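Long-range contacts in pyruvate kinase 1 (Trypanosoma brucei brucei, PDB 4KCT), which catalyses the transfer of a phosphoryl group from phosphoenolpyruvate to ADP, yielding pyruvate and ATP, and has an intrinsic oxaloacetate decarboxylase activity: residues V25-P30 and M329-T334; V100-G105 and G120-F125; V110-A115 and D158-K163; V261-L266 and T297-S302; V392-M397 and V476-H481. All coordinates share one frame; numbering follows the deposited sequence.

How the contacts relate
Contacts 1 and 4 lie in the catalytic barrel, their centres about 12 Å apart, and both supply residues to the pyruvate pocket; E333 OE2 of contact 1 is 3.1 Å from L300 N of contact 4, a probable hydrogen bond. Contacts 2 and 3 belong to the domain inserted into the barrel, and F125 O and T111 N join them at 2.9 Å. The nearest atoms of contacts 2 and 4 are about 17 Å apart. Contact 1 encloses contacts 2, 3 and 4 along the chain. Contact 5, in the C-terminal domain, reaches the bound fructose 2,6-bisphosphate; its centre is about 36 Å from that of contact 4 and 65 Å from that of contact 2.

Contact 1: V25-P30 and M329-T334; sequences VCTIGP and MLSGET
V25 and C26 run parallel to M329 and L330 as neighbouring strands, with the CA atoms of V25 and M329 4.6 Å apart and L330 N hydrogen-bonded to V25 O. T27 then grips L330 O twice. T27 OG1 donates to L330 O at 2.7 Å, in the carbonyl plane and on a lone pair, while T27 N reaches the same oxygen from 35° above that plane. With OG1 beside the backbone N (chi1 -50°), both donors can converge; R50 is a further partner of the hydroxyl. The pairing closes the TIM barrel, joining its first strand, 23-27, to its last, 327-330. On the face that carries V25 and M329, the two side chains meet at an angle, V25 CG1 lying 3.8 Å from M329 CG, and M329 goes on to touch the bound pyruvate. C26 and L330 point to the other face, against V344 of helix 340-356, where C26 SG and L330 CD1 are 4.2 Å apart. Beyond the strand, T334 OG1 of helix 332-335 reaches back and donates to T27 O on a lone pair at 2.8 Å. S331, the N-cap residue, donates its N to E333 OE1 at 2.9 Å from above the carboxylate plane.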
# COMPACT_ATOMS: atom_id res chain seq x y z
N VAL A 25 -17.63 26.91 -15.97
CA VAL A 25 -18.07 27.25 -17.31
C VAL A 25 -19.55 27.67 -17.22
O VAL A 25 -20.35 26.95 -16.66
CB VAL A 25 -17.97 26.00 -18.22
CG1 VAL A 25 -18.47 26.29 -19.61
CG2 VAL A 25 -16.53 25.48 -18.26
N CYS A 26 -19.87 28.87 -17.68
CA CYS A 26 -21.26 29.38 -17.66
C CYS A 26 -21.78 29.56 -19.07
O CYS A 26 -21.12 30.21 -19.89
CB CYS A 26 -21.32 30.74 -16.96
SG CYS A 26 -20.74 30.65 -15.25
N THR A 27 -22.97 29.04 -19.32
CA THR A 27 -23.69 29.31 -20.56
C THR A 27 -24.35 30.68 -20.55
O THR A 27 -25.02 31.06 -19.58
CB THR A 27 -24.77 28.24 -20.80
OG1 THR A 27 -24.17 26.96 -20.66
CG2 THR A 27 -25.36 28.38 -22.24
N ILE A 28 -24.15 31.43 -21.64
CA ILE A 28 -24.69 32.77 -21.74
C ILE A 28 -26.06 32.73 -22.44
O ILE A 28 -26.29 31.92 -23.34
CB ILE A 28 -23.73 33.70 -22.50
CG1 ILE A 28 -22.32 33.62 -21.88
CG2 ILE A 28 -24.26 35.14 -22.49
CD1 ILE A 28 -22.29 33.76 -20.35
N GLY A 29 -26.99 33.54 -21.95
CA GLY A 29 -28.34 33.61 -22.54
C GLY A 29 -28.98 34.91 -22.11
O GLY A 29 -28.29 35.79 -21.60
N PRO A 30 -30.31 35.04 -22.30
CA PRO A 30 -30.97 36.31 -22.01
C PRO A 30 -30.74 36.80 -20.57
O PRO A 30 -30.72 37.98 -20.34
CB PRO A 30 -32.46 36.02 -22.25
CG PRO A 30 -32.57 34.54 -22.43
CD PRO A 30 -31.22 34.03 -22.85
N MET A 329 -19.96 22.88 -14.90
CA MET A 329 -20.59 23.72 -15.90
C MET A 329 -22.01 24.05 -15.51
O MET A 329 -22.67 23.29 -14.76
CB MET A 329 -20.58 23.03 -17.25
CG MET A 329 -21.16 23.89 -18.36
SD MET A 329 -20.80 23.14 -19.95
CE MET A 329 -22.46 22.63 -20.44
N LEU A 330 -22.45 25.24 -15.91
CA LEU A 330 -23.83 25.68 -15.74
C LEU A 330 -24.46 25.94 -17.11
O LEU A 330 -23.80 26.45 -18.04
CB LEU A 330 -23.87 26.95 -14.85
CG LEU A 330 -23.30 26.75 -13.43
CD1 LEU A 330 -23.02 28.11 -12.78
CD2 LEU A 330 -24.26 25.93 -12.56
N SER A 331 -25.72 25.54 -17.26
CA SER A 331 -26.43 25.71 -18.52
C SER A 331 -27.58 26.68 -18.35
O SER A 331 -27.35 27.89 -18.20
CB SER A 331 -26.87 24.36 -19.07
OG SER A 331 -25.71 23.60 -19.37
N GLY A 332 -28.80 26.15 -18.23
CA GLY A 332 -29.98 27.03 -18.04
C GLY A 332 -29.89 27.87 -16.76
O GLY A 332 -30.41 29.00 -16.71
N GLU A 333 -29.20 27.35 -15.74
CA GLU A 333 -29.00 28.13 -14.48
C GLU A 333 -28.48 29.56 -14.74
O GLU A 333 -28.81 30.50 -13.99
CB GLU A 333 -28.03 27.40 -13.52
CG GLU A 333 -28.45 25.97 -13.15
CD GLU A 333 -27.72 24.89 -13.96
OE1 GLU A 333 -27.62 25.02 -15.20
OE2 GLU A 333 -27.31 23.86 -13.38
N THR A 334 -27.52 29.69 -15.65
CA THR A 334 -27.01 31.03 -16.00
C THR A 334 -27.60 31.62 -17.28
O THR A 334 -27.60 32.83 -17.46
CB THR A 334 -25.46 31.07 -16.09
OG1 THR A 334 -25.02 30.05 -17.01
CG2 THR A 334 -24.84 30.80 -14.69

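Contact 2: V100-G105 and G120-F125; sequences VSFAPG and GTKEKF
F102 lies lengthwise against K122, the two side chains sliding past each other in opposite directions. CE1 of the F102 ring stands 3.5 Å from K122 O, which sits at the ring edge, near its plane, while F102 CD1 packs against K122 CG. From there the lysine chain runs on beside the neighbouring backbone, bringing K122 CE to 3.3 Å from S101 O; its ammonium has a weak, long ion pair with D106. Within its own strand, V100 lays CG1 over one face of the F102 ring, 3.5 Å above the plane and offset toward the rim. The same valine meets the other segment: V100 CG1 is 3.8 Å from K122 N, and V100 CG2 is 4.1 Å from T121 CA. At the far end of the ring, F102 CZ meets F125 CE2 obliquely at 3.9 Å. F125 is swung toward it with CG between its backbone N and carbonyl carbon (chi1 70°), and its ring meets F95. The loop that presents K122 is held by an ST turn, in which T121 OG1 accepts from E123 N at 2.9 Å. All lies in the beta-rich domain inserted between barrel strands 80-84 and 208-211. The segments share no hydrogen bond, so cohesion rests on aromatic and aliphatic packing, probably aided by weak electrostatic attraction between ring and lysine C-H groups and the carbonyl oxygens of K122 and S101.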
# COMPACT_ATOMS: atom_id res chain seq x y z
N VAL A 100 -50.13 14.33 -32.20
CA VAL A 100 -50.79 13.03 -32.02
C VAL A 100 -50.55 12.55 -30.59
O VAL A 100 -49.46 12.74 -30.04
CB VAL A 100 -50.20 11.97 -32.99
CG1 VAL A 100 -50.56 10.57 -32.53
CG2 VAL A 100 -50.72 12.20 -34.41
N SER A 101 -51.56 11.93 -30.00
CA SER A 101 -51.43 11.39 -28.64
C SER A 101 -51.42 9.87 -28.61
O SER A 101 -52.22 9.22 -29.29
CB SER A 101 -52.55 11.93 -27.74
OG SER A 101 -52.39 13.31 -27.52
N PHE A 102 -50.47 9.30 -27.87
CA PHE A 102 -50.34 7.84 -27.77
C PHE A 102 -50.63 7.40 -26.34
O PHE A 102 -50.35 8.13 -25.38
CB PHE A 102 -48.92 7.40 -28.14
CG PHE A 102 -48.54 7.72 -29.57
CD1 PHE A 102 -48.73 6.78 -30.58
CD2 PHE A 102 -47.93 8.93 -29.89
CE1 PHE A 102 -48.35 7.06 -31.88
CE2 PHE A 102 -47.54 9.21 -31.18
CZ PHE A 102 -47.75 8.27 -32.19
N ALA A 103 -51.09 6.16 -26.21
CA ALA A 103 -51.33 5.55 -24.91
C ALA A 103 -50.56 4.24 -24.83
O ALA A 103 -50.27 3.62 -25.85
CB ALA A 103 -52.82 5.32 -24.70
N PRO A 104 -50.21 3.81 -23.60
CA PRO A 104 -49.54 2.51 -23.44
C PRO A 104 -50.27 1.42 -24.21
O PRO A 104 -51.51 1.41 -24.24
CB PRO A 104 -49.63 2.24 -21.92
CG PRO A 104 -49.92 3.57 -21.31
CD PRO A 104 -50.72 4.33 -22.32
N GLY A 105 -49.53 0.54 -24.86
CA GLY A 105 -50.12 -0.58 -25.59
C GLY A 105 -50.48 -0.24 -27.03
O GLY A 105 -50.69 -1.14 -27.84
N GLY A 120 -47.51 12.09 -40.33
CA GLY A 120 -47.48 11.09 -39.29
C GLY A 120 -48.81 10.99 -38.56
O GLY A 120 -49.50 12.00 -38.35
N THR A 121 -49.17 9.77 -38.20
CA THR A 121 -50.41 9.53 -37.47
C THR A 121 -50.12 8.62 -36.28
O THR A 121 -48.96 8.20 -36.07
CB THR A 121 -51.46 8.85 -38.36
OG1 THR A 121 -51.06 7.51 -38.63
CG2 THR A 121 -51.65 9.61 -39.65
N LYS A 122 -51.15 8.34 -35.49
CA LYS A 122 -51.09 7.31 -34.45
C LYS A 122 -50.65 5.96 -35.01
O LYS A 122 -50.09 5.14 -34.30
CB LYS A 122 -52.46 7.16 -33.79
CG LYS A 122 -52.43 6.93 -32.30
CD LYS A 122 -53.78 7.26 -31.69
CE LYS A 122 -53.92 6.64 -30.31
NZ LYS A 122 -55.28 6.06 -30.11
N GLU A 123 -50.94 5.72 -36.29
CA GLU A 123 -50.68 4.40 -36.92
C GLU A 123 -49.24 4.29 -37.42
O GLU A 123 -48.71 3.18 -37.55
CB GLU A 123 -51.62 4.18 -38.11
CG GLU A 123 -52.96 3.52 -37.77
CD GLU A 123 -53.88 4.46 -36.99
OE1 GLU A 123 -54.36 4.05 -35.91
OE2 GLU A 123 -54.10 5.61 -37.43
N LYS A 124 -48.71 5.39 -37.91
CA LYS A 124 -47.45 5.36 -38.63
C LYS A 124 -46.83 6.73 -38.72
O LYS A 124 -47.51 7.72 -39.01
CB LYS A 124 -47.66 4.79 -40.02
CG LYS A 124 -46.41 4.74 -40.86
CD LYS A 124 -46.75 4.07 -42.18
CE LYS A 124 -45.63 3.21 -42.68
NZ LYS A 124 -46.13 2.28 -43.73
N PHE A 125 -45.55 6.83 -38.39
CA PHE A 125 -44.85 8.09 -38.55
C PHE A 125 -43.38 7.89 -38.91
O PHE A 125 -42.84 6.78 -38.84
CB PHE A 125 -45.02 9.00 -37.31
CG PHE A 125 -44.30 8.50 -36.08
CD1 PHE A 125 -42.94 8.76 -35.90
CD2 PHE A 125 -44.99 7.83 -35.07
CE1 PHE A 125 -42.29 8.36 -34.72
CE2 PHE A 125 -44.36 7.44 -33.90
CZ PHE A 125 -42.99 7.68 -33.73

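Contact 3: V110-A115 and D158-K163; sequences VTTDPA and DDRTLK
R160 folds its side chain across D113, guanidinium and carboxylate stacked with their planes 23° apart. Bends about its second and third torsions (chi2 -139°, chi3 -82°) bring the flat group there, with D113 CA over its centre, 3.8 Å above the plane. D113 OD1 and R160 NH1 form a salt bridge at 3.4 Å, but the oxygen sits off the guanidinium plane, so charges attract without a directed N-H bond. P114 CD is 3.6 Å from R160 NH2, while nearer the backbone R160 CB rests on T112 OG1 at 3.4 Å. V110 and L162, an antiparallel hydrogen-bonded pair, anchor the strand end of the contact through two backbone bonds. V110 CG2 packs on L162 CB at 3.7 Å, both side chains lying against L132 of helix 132-135. Between these regions R160 O accepts twice, from T112 N at 2.9 Å and from T111 OG1, which comes from above the carbonyl plane at 3.2 Å. Strands 107-111 and 161-166 are joined in the inserted beta domain, the second entered by a type I turn, D158-T161. Directed hydrogen bonds, mostly between backbone atoms, and the apolar pair thus do the joining, whereas the solvent-facing charge pair probably adds an undirected attraction.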
# COMPACT_ATOMS: atom_id res chain seq x y z
N VAL A 110 -43.07 2.70 -37.24
CA VAL A 110 -42.15 3.78 -37.51
C VAL A 110 -41.40 3.46 -38.79
O VAL A 110 -41.05 2.31 -39.04
CB VAL A 110 -41.18 4.03 -36.33
CG1 VAL A 110 -41.96 4.43 -35.09
CG2 VAL A 110 -40.35 2.78 -36.04
N THR A 111 -41.33 4.44 -39.67
CA THR A 111 -40.80 4.19 -41.02
C THR A 111 -39.69 5.18 -41.39
O THR A 111 -39.67 6.33 -40.89
CB THR A 111 -41.92 4.24 -42.09
OG1 THR A 111 -41.39 3.90 -43.37
CG2 THR A 111 -42.57 5.66 -42.15
N THR A 112 -38.74 4.73 -42.20
CA THR A 112 -37.73 5.62 -42.76
C THR A 112 -38.08 5.97 -44.22
O THR A 112 -37.30 6.61 -44.92
CB THR A 112 -36.32 4.97 -42.69
OG1 THR A 112 -36.34 3.72 -43.42
CG2 THR A 112 -35.96 4.67 -41.24
N ASP A 113 -39.27 5.56 -44.66
CA ASP A 113 -39.82 5.97 -45.98
C ASP A 113 -40.23 7.44 -45.95
O ASP A 113 -41.19 7.79 -45.30
CB ASP A 113 -41.03 5.10 -46.33
CG ASP A 113 -41.54 5.33 -47.76
OD1 ASP A 113 -41.18 6.34 -48.39
OD2 ASP A 113 -42.35 4.51 -48.21
N PRO A 114 -39.50 8.30 -46.69
CA PRO A 114 -39.74 9.73 -46.60
C PRO A 114 -41.07 10.16 -47.22
O PRO A 114 -41.53 11.27 -46.95
CB PRO A 114 -38.54 10.34 -47.36
CG PRO A 114 -38.06 9.25 -48.27
CD PRO A 114 -38.33 7.96 -47.53
N ALA A 115 -41.80 9.22 -47.84
CA ALA A 115 -43.19 9.51 -48.25
C ALA A 115 -44.02 9.96 -47.04
O ALA A 115 -44.96 10.75 -47.17
CB ALA A 115 -43.84 8.32 -48.91
N ASP A 158 -40.56 -4.51 -42.95
CA ASP A 158 -39.77 -4.57 -44.19
C ASP A 158 -38.52 -3.74 -43.96
O ASP A 158 -38.22 -3.38 -42.83
CB ASP A 158 -40.58 -4.06 -45.39
CG ASP A 158 -41.11 -2.64 -45.17
OD1 ASP A 158 -40.37 -1.77 -44.66
OD2 ASP A 158 -42.25 -2.38 -45.58
N ASP A 159 -37.71 -3.52 -44.99
CA ASP A 159 -36.38 -2.94 -44.74
C ASP A 159 -36.46 -1.47 -44.34
O ASP A 159 -35.46 -0.89 -43.93
CB ASP A 159 -35.42 -3.15 -45.91
CG ASP A 159 -35.89 -2.49 -47.16
OD1 ASP A 159 -37.12 -2.32 -47.29
OD2 ASP A 159 -35.04 -2.16 -48.03
N ARG A 160 -37.65 -0.90 -44.37
CA ARG A 160 -37.82 0.49 -43.93
C ARG A 160 -38.82 0.72 -42.78
O ARG A 160 -39.16 1.86 -42.48
CB ARG A 160 -38.17 1.38 -45.11
CG ARG A 160 -37.17 1.23 -46.26
CD ARG A 160 -36.86 2.58 -46.86
NE ARG A 160 -37.89 2.94 -47.80
CZ ARG A 160 -37.83 3.98 -48.62
NH1 ARG A 160 -38.80 4.17 -49.49
NH2 ARG A 160 -36.82 4.86 -48.54
N THR A 161 -39.31 -0.35 -42.16
CA THR A 161 -40.45 -0.22 -41.24
C THR A 161 -40.36 -1.14 -40.03
O THR A 161 -40.18 -2.35 -40.16
CB THR A 161 -41.79 -0.45 -41.97
OG1 THR A 161 -41.74 0.20 -43.25
CG2 THR A 161 -42.97 0.11 -41.14
N LEU A 162 -40.50 -0.55 -38.86
CA LEU A 162 -40.57 -1.30 -37.62
C LEU A 162 -41.96 -1.15 -37.01
O LEU A 162 -42.54 -0.06 -37.01
CB LEU A 162 -39.51 -0.80 -36.63
CG LEU A 162 -38.07 -0.90 -37.14
CD1 LEU A 162 -37.11 -0.25 -36.15
CD2 LEU A 162 -37.69 -2.35 -37.38
N LYS A 163 -42.49 -2.24 -36.49
CA LYS A 163 -43.69 -2.18 -35.69
C LYS A 163 -43.30 -2.10 -34.21
O LYS A 163 -42.45 -2.86 -33.74
CB LYS A 163 -44.54 -3.44 -35.94
CG LYS A 163 -45.84 -3.46 -35.18
CD LYS A 163 -46.76 -4.57 -35.70
CE LYS A 163 -46.95 -5.67 -34.66
NZ LYS A 163 -46.00 -6.81 -34.86
O HOH W 1 -34.32 1.49 -42.06

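Contact 4: V261-L266 and T297-S302; sequences VARGDL and TQMLES. With MG (magnesium ion), chain C; PYR (pyruvic acid), chain E.
R263 reaches across to T297 from its base outward, its CB lying 4.4 Å from T297 CB. After an extended start the chain bends about CG-CD (chi3 -50°), bringing the guanidinium beside the backbone of T297. At the tip R263 NH2 donates to T297 O at 2.9 Å in a straight bond (169°); the oxygen lies in the guanidinium plane, at its edge. R263 NH2 also packs on M299 CG at 3.6 Å, the arginine and methionine side chains crossing at about a right angle. Hydrogen bonds from NE to A296 O and from NH1 to Q279, with a salt bridge from NH2 to D316, engage each nitrogen of the group and fix its rotation. One segment runs from the end of barrel strand 258-262 into helix 263-269, and the other follows strand 293-296, at the end of the TIM barrel that carries the active site. There the first turn of the helix presents its amides to pyruvate, G264 N to O at 2.8 Å and D265 N to OXT at 2.7 Å. T297 CG2 packs 3.5 Å from G264 N, and T297 OG1 is modelled 2.4 Å from pyruvate O, a hydrogen bond doubtfully short. D265 OD1 binds the magnesium ion at 2.0 Å, alongside E241, pyruvate OXT and O3 and two waters. R311 of the second subunit donates to R263 O and G264 O in the helix and to Q298 OE1 in the loop, so the subunit interface borders the pyruvate pocket.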
# COMPACT_ATOMS: atom_id res chain seq x y z
N VAL A 261 -18.22 15.53 -20.00
CA VAL A 261 -19.20 14.52 -19.68
C VAL A 261 -20.58 15.14 -19.81
O VAL A 261 -20.99 15.93 -18.95
CB VAL A 261 -18.98 13.96 -18.24
CG1 VAL A 261 -20.01 12.87 -17.92
CG2 VAL A 261 -17.55 13.42 -18.10
N ALA A 262 -21.23 14.93 -20.95
CA ALA A 262 -22.41 15.70 -21.30
C ALA A 262 -23.65 14.94 -20.80
O ALA A 262 -24.22 14.12 -21.52
CB ALA A 262 -22.48 15.90 -22.81
N ARG A 263 -23.93 15.09 -19.51
CA ARG A 263 -24.80 14.15 -18.80
C ARG A 263 -26.26 14.18 -19.24
O ARG A 263 -26.99 13.24 -18.98
CB ARG A 263 -24.70 14.37 -17.30
CG ARG A 263 -23.31 14.03 -16.77
CD ARG A 263 -23.30 14.11 -15.26
NE ARG A 263 -23.87 15.36 -14.76
CZ ARG A 263 -23.96 15.65 -13.47
NH1 ARG A 263 -23.50 14.79 -12.58
NH2 ARG A 263 -24.65 16.72 -13.06
N GLY A 264 -26.68 15.28 -19.88
CA GLY A 264 -28.07 15.43 -20.32
C GLY A 264 -28.40 14.39 -21.37
O GLY A 264 -29.18 13.45 -21.12
N ASP A 265 -27.71 14.48 -22.51
CA ASP A 265 -27.89 13.49 -23.57
C ASP A 265 -27.45 12.09 -23.12
O ASP A 265 -28.07 11.07 -23.47
CB ASP A 265 -27.16 13.96 -24.84
CG ASP A 265 -27.97 15.00 -25.63
OD1 ASP A 265 -27.44 16.11 -25.93
OD2 ASP A 265 -29.17 14.75 -25.82
N LEU A 266 -26.36 12.03 -22.37
CA LEU A 266 -25.84 10.73 -21.97
C LEU A 266 -26.89 9.94 -21.20
O LEU A 266 -27.02 8.72 -21.38
CB LEU A 266 -24.55 10.89 -21.14
CG LEU A 266 -23.78 9.62 -20.82
CD1 LEU A 266 -23.41 8.89 -22.12
CD2 LEU A 266 -22.50 9.98 -20.04
N THR A 297 -24.32 19.68 -16.77
CA THR A 297 -25.75 19.47 -16.98
C THR A 297 -26.51 19.14 -15.69
O THR A 297 -26.19 18.17 -14.98
CB THR A 297 -26.06 18.44 -18.09
OG1 THR A 297 -25.54 18.93 -19.33
CG2 THR A 297 -27.60 18.26 -18.21
N GLN A 298 -27.41 20.05 -15.34
CA GLN A 298 -28.26 19.93 -14.15
C GLN A 298 -27.54 19.87 -12.82
O GLN A 298 -28.15 19.52 -11.80
CB GLN A 298 -29.24 18.76 -14.29
CG GLN A 298 -30.26 18.95 -15.42
CD GLN A 298 -31.29 17.82 -15.46
OE1 GLN A 298 -30.98 16.69 -15.14
NE2 GLN A 298 -32.57 18.19 -15.65
N MET A 299 -26.35 20.46 -12.76
CA MET A 299 -25.60 20.42 -11.53
C MET A 299 -26.28 21.21 -10.41
O MET A 299 -26.28 20.78 -9.28
CB MET A 299 -24.16 20.90 -11.73
CG MET A 299 -23.46 20.11 -12.85
SD MET A 299 -21.68 20.02 -12.58
CE MET A 299 -21.55 18.82 -11.26
N LEU A 300 -26.84 22.38 -10.75
CA LEU A 300 -27.52 23.21 -9.76
C LEU A 300 -28.88 23.66 -10.33
O LEU A 300 -29.33 24.78 -10.08
CB LEU A 300 -26.66 24.45 -9.41
CG LEU A 300 -25.39 24.16 -8.56
CD1 LEU A 300 -24.54 25.44 -8.46
CD2 LEU A 300 -25.77 23.67 -7.16
N GLU A 301 -29.56 22.72 -10.97
CA GLU A 301 -30.72 23.00 -11.81
C GLU A 301 -31.81 23.83 -11.08
O GLU A 301 -32.39 24.75 -11.65
CB GLU A 301 -31.31 21.67 -12.30
CG GLU A 301 -32.42 21.82 -13.32
CD GLU A 301 -31.97 22.50 -14.59
OE1 GLU A 301 -32.85 22.96 -15.35
OE2 GLU A 301 -30.75 22.53 -14.86
N SER A 302 -32.13 23.44 -9.86
CA SER A 302 -33.27 24.06 -9.18
C SER A 302 -33.00 25.55 -8.94
O SER A 302 -33.94 26.33 -8.71
CB SER A 302 -33.54 23.37 -7.86
OG SER A 302 -32.52 23.68 -6.91
MG MG C . -25.97 17.25 -25.26
C PYR E . -25.72 17.58 -22.53
O PYR E . -25.64 17.46 -21.28
OXT PYR E . -26.30 16.69 -23.21
CA PYR E . -25.03 18.71 -23.22
O3 PYR E . -25.14 18.86 -24.45
CB PYR E . -24.11 19.61 -22.43
O HOH W 2 -25.52 17.63 -27.50
O HOH W 3 -27.55 18.66 -25.51

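Contact 5: V392-M397 and V476-H481; sequences VQAKAM and VVVVVH. With FDP (2,6-di-O-phosphono-beta-D-fructofuranose), chain F.
V478 spreads its two methyls, one to A394 and one to M397: CG2 is 3.9 Å from A394 CB, and CG1 is 4.1 Å from M397 CE. The methionine lies alongside the valine, pointing the same way, and a bend at its thioether (chi3 68°) curls the terminal methyl onto CG1. Helix 377-392 flanks the same side, with S388 against V478 and A385 against M397. Two residues before V478, V476 meets V392 at about a right angle, V392 CG2 4.1 Å from V476 CG1; A380 of the third subunit packs on V392. V477, its side chain on the face of A396, brings CG1 to 3.4 Å from A396 O. A396 O also accepts from V478 N at 3.2 Å. Earlier the backbones stand farther apart: K395 N reaches V476 O only weakly, and a water bridges them, accepting from K395 N at 2.6 Å and donating to V476 O. A396 N is buried without a partner. A Schellman motif at Q393 ends the helix before strand 396-400, which runs parallel to 476-481 in the C-terminal alpha/beta domain; that second strand leads to H481, whose CA is 3.4 Å from O4 of fructose 2,6-bisphosphate in the effector site.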
# COMPACT_ATOMS: atom_id res chain seq x y z
N VAL A 392 7.91 20.89 0.50
CA VAL A 392 8.21 22.18 1.16
C VAL A 392 7.01 22.99 1.54
O VAL A 392 7.16 24.10 2.04
CB VAL A 392 9.13 23.12 0.36
CG1 VAL A 392 10.49 22.54 0.19
CG2 VAL A 392 8.48 23.56 -0.96
N GLN A 393 5.81 22.47 1.25
CA GLN A 393 4.57 23.20 1.45
C GLN A 393 4.61 24.53 0.70
O GLN A 393 4.21 25.59 1.23
CB GLN A 393 4.29 23.42 2.97
CG GLN A 393 4.14 22.11 3.75
CD GLN A 393 3.88 22.33 5.24
OE1 GLN A 393 4.36 23.28 5.84
NE2 GLN A 393 3.24 21.36 5.86
N ALA A 394 5.04 24.48 -0.57
CA ALA A 394 5.08 25.68 -1.39
C ALA A 394 3.69 26.31 -1.43
O ALA A 394 2.69 25.60 -1.54
CB ALA A 394 5.53 25.34 -2.81
N LYS A 395 3.62 27.65 -1.45
CA LYS A 395 2.32 28.32 -1.58
C LYS A 395 1.90 28.57 -3.03
O LYS A 395 0.71 28.80 -3.32
CB LYS A 395 2.31 29.63 -0.77
CG LYS A 395 2.39 29.37 0.72
CD LYS A 395 1.89 30.54 1.53
CE LYS A 395 1.87 30.19 3.00
NZ LYS A 395 1.96 31.41 3.84
N ALA A 396 2.85 28.47 -3.93
CA ALA A 396 2.53 28.53 -5.36
C ALA A 396 3.57 27.83 -6.19
O ALA A 396 4.72 27.65 -5.76
CB ALA A 396 2.39 30.01 -5.82
N MET A 397 3.20 27.53 -7.42
CA MET A 397 4.16 27.14 -8.42
C MET A 397 4.08 28.15 -9.54
O MET A 397 3.07 28.83 -9.69
CB MET A 397 3.82 25.74 -8.95
CG MET A 397 3.78 24.67 -7.84
SD MET A 397 3.44 23.03 -8.52
CE MET A 397 4.94 22.71 -9.47
N VAL A 476 8.35 30.01 -0.15
CA VAL A 476 8.93 29.24 -1.24
C VAL A 476 7.96 29.13 -2.42
O VAL A 476 6.79 28.83 -2.23
CB VAL A 476 9.34 27.82 -0.79
CG1 VAL A 476 10.20 27.15 -1.88
CG2 VAL A 476 10.10 27.88 0.50
N VAL A 477 8.46 29.31 -3.64
CA VAL A 477 7.69 29.05 -4.85
C VAL A 477 8.47 28.08 -5.72
O VAL A 477 9.70 28.15 -5.76
CB VAL A 477 7.46 30.35 -5.64
CG1 VAL A 477 6.84 30.05 -7.00
CG2 VAL A 477 6.56 31.28 -4.87
N VAL A 478 7.79 27.11 -6.32
CA VAL A 478 8.47 26.15 -7.21
C VAL A 478 8.35 26.66 -8.64
O VAL A 478 7.25 26.92 -9.12
CB VAL A 478 7.86 24.73 -7.10
CG1 VAL A 478 8.62 23.76 -8.05
CG2 VAL A 478 7.92 24.23 -5.64
N VAL A 479 9.49 26.83 -9.31
CA VAL A 479 9.55 27.56 -10.59
C VAL A 479 10.06 26.61 -11.67
O VAL A 479 11.15 26.07 -11.55
CB VAL A 479 10.49 28.76 -10.51
CG1 VAL A 479 10.55 29.50 -11.84
CG2 VAL A 479 10.07 29.68 -9.37
N VAL A 480 9.29 26.47 -12.74
CA VAL A 480 9.57 25.48 -13.77
C VAL A 480 9.70 26.21 -15.12
O VAL A 480 8.78 26.94 -15.53
CB VAL A 480 8.43 24.45 -13.86
CG1 VAL A 480 8.65 23.50 -15.06
CG2 VAL A 480 8.29 23.67 -12.53
N HIS A 481 10.83 26.00 -15.79
CA HIS A 481 11.00 26.45 -17.19
C HIS A 481 12.23 25.77 -17.75
O HIS A 481 12.70 24.79 -17.17
CB HIS A 481 11.11 27.98 -17.30
CG HIS A 481 12.15 28.60 -16.37
ND1 HIS A 481 13.49 28.56 -16.62
CD2 HIS A 481 11.99 29.38 -15.22
CE1 HIS A 481 14.15 29.24 -15.65
NE2 HIS A 481 13.24 29.77 -14.81
P1 FDP F . 10.88 29.65 -23.74
O1P FDP F . 11.65 30.04 -22.50
O2P FDP F . 9.73 30.58 -24.01
O3P FDP F . 11.74 29.32 -24.95
O1 FDP F . 11.83 26.66 -25.08
C1 FDP F . 12.01 26.69 -23.67
C2 FDP F . 10.66 26.96 -23.01
O2 FDP F . 10.11 28.26 -23.38
C3 FDP F . 10.70 26.83 -21.49
O3 FDP F . 11.33 27.96 -20.88
C4 FDP F . 9.22 26.78 -21.17
O4 FDP F . 8.94 26.30 -19.84
C5 FDP F . 8.73 25.82 -22.25
O5 FDP F . 9.69 25.95 -23.36
C6 FDP F . 7.32 26.18 -22.70
O6 FDP F . 6.81 25.08 -23.46
P2 FDP F . 5.23 25.02 -23.78
O4P FDP F . 4.55 24.82 -22.41
O5P FDP F . 4.94 26.35 -24.42
O6P FDP F . 5.08 23.82 -24.69
O HOH W 4 5.28 29.03 -0.08